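PDB 4J6F: putative alcohol dehydrogenase, which probably acts as a zinc-type, medium-chain alcohol dehydrogenase, oxidising alcohols with a nicotinamide cofactor. Local coordinates for residues Gln110-Ile118 and Asp182-Cys190. Sequence-based numbering, arbitrary orientation.
Sequences QGTDTVGHI and DIELATFCC
In the GroES-like domain of a medium-chain dehydrogenase, every second residue along one strand of the mixed sheet, D113, V115 and H117, meets the short helix 182-185 or the segment around C189 and C190 that leads into the following helix, showing how two carboxylates can pin helices to a sheet. At one end, D113 turns OD1 to the backbone N of C190, a 2.7 Å hydrogen bond with an N-H...O angle of 155°, received on the syn side but 30° out of the carboxylate plane. OD2 is bound by N74 and salt-bridged to K376, so both oxygens of this buried acid are engaged. V115 fills the middle, against helix 182-185 and the type I beta turn from L185 to F188 that follows it: CG1 rests 3.8 Å from CB of D182, while CG2 lies 3.8 Å from CB of L185 and equally near CB of A186. At the far end the roles reverse, and the helix supplies the acid. H117 NE2 donates to D182 OD2 over 3.0 Å, in the imidazole plane, although ring and carboxylate planes are turned 47° apart; T69 shares OD2, and R133 forms a salt bridge with OD1.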
loop_
_atom_site.group_PDB
_atom_site.type_symbol
_atom_site.label_atom_id
_atom_site.label_comp_id
_atom_site.label_asym_id
_atom_site.label_seq_id
_atom_site.Cartn_x
_atom_site.Cartn_y
_atom_site.Cartn_z
ATOM N N GLN A 110 10.201 28.524 -11.691
ATOM C CA GLN A 110 10.330 27.265 -10.944
ATOM C C GLN A 110 11.473 27.345 -9.891
ATOM O O GLN A 110 12.056 28.418 -9.658
ATOM C CB GLN A 110 10.543 26.092 -11.915
ATOM C CG GLN A 110 9.557 26.047 -13.074
ATOM C CD GLN A 110 9.690 24.799 -13.914
ATOM O OE1 GLN A 110 10.230 24.848 -15.018
ATOM N NE2 GLN A 110 9.202 23.661 -13.395
ATOM N N GLY A 111 11.794 26.215 -9.263
ATOM C CA GLY A 111 12.891 26.158 -8.305
ATOM C C GLY A 111 12.341 25.997 -6.912
ATOM O O GLY A 111 11.611 26.862 -6.427
ATOM N N THR A 112 12.636 24.855 -6.305
ATOM C CA THR A 112 12.121 24.501 -4.994
ATOM C C THR A 112 13.096 24.687 -3.847
ATOM O O THR A 112 12.719 25.139 -2.780
ATOM C CB THR A 112 11.646 23.041 -4.979
ATOM O OG1 THR A 112 12.622 22.220 -5.611
ATOM C CG2 THR A 112 10.370 22.901 -5.733
ATOM N N ASP A 113 14.348 24.327 -4.070
ATOM C CA ASP A 113 15.367 24.319 -3.012
ATOM C C ASP A 113 16.129 25.625 -2.893
ATOM O O ASP A 113 17.326 25.683 -3.163
ATOM C CB ASP A 113 16.336 23.169 -3.234
ATOM C CG ASP A 113 15.641 21.831 -3.243
ATOM O OD1 ASP A 113 14.522 21.755 -2.694
ATOM O OD2 ASP A 113 16.204 20.864 -3.806
ATOM N N THR A 114 15.430 26.664 -2.461
ATOM C CA THR A 114 15.964 28.020 -2.475
ATOM C C THR A 114 16.660 28.392 -1.164
ATOM O O THR A 114 16.130 28.165 -0.066
ATOM C CB THR A 114 14.844 29.027 -2.779
ATOM O OG1 THR A 114 14.152 28.610 -3.960
ATOM C CG2 THR A 114 15.398 30.407 -3.008
ATOM N N VAL A 115 17.856 28.955 -1.291
ATOM C CA VAL A 115 18.521 29.589 -0.164
ATOM C C VAL A 115 18.748 31.062 -0.528
ATOM O O VAL A 115 19.047 31.375 -1.686
ATOM C CB VAL A 115 19.864 28.892 0.180
ATOM C CG1 VAL A 115 20.618 29.662 1.259
ATOM C CG2 VAL A 115 19.635 27.461 0.634
ATOM N N GLY A 116 18.602 31.962 0.446
ATOM C CA GLY A 116 18.900 33.380 0.220
ATOM C C GLY A 116 18.982 34.242 1.470
ATOM O O GLY A 116 18.985 33.738 2.593
ATOM N N HIS A 117 19.030 35.557 1.256
ATOM C CA HIS A 117 19.137 36.555 2.330
ATOM C C HIS A 117 17.913 37.477 2.323
ATOM O O HIS A 117 17.559 38.045 1.289
ATOM C CB HIS A 117 20.444 37.338 2.182
ATOM C CG HIS A 117 21.659 36.477 2.333
ATOM N ND1 HIS A 117 22.450 36.494 3.464
ATOM C CD2 HIS A 117 22.184 35.525 1.521
ATOM C CE1 HIS A 117 23.427 35.610 3.330
ATOM N NE2 HIS A 117 23.284 35.004 2.162
ATOM N N ILE A 118 17.242 37.589 3.465
ATOM C CA ILE A 118 16.064 38.434 3.559
ATOM C C ILE A 118 16.500 39.877 3.384
ATOM O O ILE A 118 17.346 40.357 4.131
ATOM C CB ILE A 118 15.367 38.286 4.920
ATOM C CG1 ILE A 118 14.972 36.820 5.160
ATOM C CG2 ILE A 118 14.168 39.227 5.005
ATOM C CD1 ILE A 118 14.101 36.608 6.372
ATOM N N ASP A 182 25.687 28.613 1.401
ATOM C CA ASP A 182 24.377 28.774 0.782
ATOM C C ASP A 182 24.142 27.677 -0.261
ATOM O O ASP A 182 23.086 27.026 -0.248
ATOM C CB ASP A 182 24.217 30.164 0.162
ATOM C CG ASP A 182 24.337 31.293 1.191
ATOM O OD1 ASP A 182 24.569 31.011 2.395
ATOM O OD2 ASP A 182 24.199 32.476 0.790
ATOM N N ILE A 183 25.127 27.445 -1.129
ATOM C CA ILE A 183 25.033 26.354 -2.107
ATOM C C ILE A 183 24.806 24.983 -1.450
ATOM O O ILE A 183 23.969 24.210 -1.908
ATOM C CB ILE A 183 26.261 26.291 -3.043
ATOM C CG1 ILE A 183 26.305 27.522 -3.975
ATOM C CG2 ILE A 183 26.241 25.005 -3.855
ATOM C CD1 ILE A 183 27.615 27.746 -4.706
ATOM N N GLU A 184 25.538 24.698 -0.373
ATOM C CA GLU A 184 25.452 23.409 0.306
ATOM C C GLU A 184 24.070 23.219 0.901
ATOM O O GLU A 184 23.466 22.151 0.797
ATOM C CB GLU A 184 26.529 23.299 1.390
ATOM C CG GLU A 184 27.947 23.245 0.822
ATOM C CD GLU A 184 29.026 23.010 1.868
ATOM O OE1 GLU A 184 29.911 22.167 1.596
ATOM O OE2 GLU A 184 29.006 23.657 2.945
ATOM N N LEU A 185 23.564 24.283 1.503
ATOM C CA LEU A 185 22.250 24.296 2.111
ATOM C C LEU A 185 21.127 24.117 1.091
ATOM O O LEU A 185 20.047 23.643 1.433
ATOM C CB LEU A 185 22.081 25.622 2.836
ATOM C CG LEU A 185 21.247 25.662 4.103
ATOM C CD1 LEU A 185 21.639 24.539 5.051
ATOM C CD2 LEU A 185 21.457 27.017 4.750
ATOM N N ALA A 186 21.374 24.498 -0.158
ATOM C CA ALA A 186 20.350 24.430 -1.208
ATOM C C ALA A 186 20.139 23.023 -1.779
ATOM O O ALA A 186 19.383 22.831 -2.734
ATOM C CB ALA A 186 20.688 25.401 -2.323
ATOM N N THR A 187 20.811 22.034 -1.207
ATOM C CA THR A 187 20.728 20.693 -1.752
ATOM C C THR A 187 19.586 19.922 -1.108
ATOM O O THR A 187 19.193 18.883 -1.607
ATOM C CB THR A 187 22.063 19.918 -1.590
ATOM O OG1 THR A 187 22.305 19.620 -0.208
ATOM C CG2 THR A 187 23.230 20.719 -2.132
ATOM N N PHE A 188 19.029 20.444 -0.018
ATOM C CA PHE A 188 18.229 19.602 0.883
ATOM C C PHE A 188 16.712 19.532 0.691
ATOM O O PHE A 188 16.157 18.434 0.631
ATOM C CB PHE A 188 18.520 19.949 2.336
ATOM C CG PHE A 188 19.910 19.607 2.784
ATOM C CD1 PHE A 188 20.293 18.291 2.967
ATOM C CD2 PHE A 188 20.819 20.606 3.081
ATOM C CE1 PHE A 188 21.566 17.979 3.417
ATOM C CE2 PHE A 188 22.093 20.302 3.532
ATOM C CZ PHE A 188 22.469 18.985 3.705
ATOM N N CYS A 189 16.015 20.654 0.569
ATOM C CA CYS A 189 14.587 20.689 0.901
ATOM C C CYS A 189 13.522 19.831 0.178
ATOM O O CYS A 189 12.771 19.145 0.842
ATOM C CB CYS A 189 14.122 22.139 0.848
ATOM S SG CYS A 189 12.366 22.356 1.136
ATOM N N CYS A 190 13.477 19.799 -1.146
ATOM C CA CYS A 190 12.542 18.925 -1.842
ATOM C C CYS A 190 12.861 17.446 -1.678
ATOM O O CYS A 190 12.017 16.694 -1.196
ATOM C CB CYS A 190 12.439 19.289 -3.327
ATOM S SG CYS A 190 11.266 18.274 -4.269
#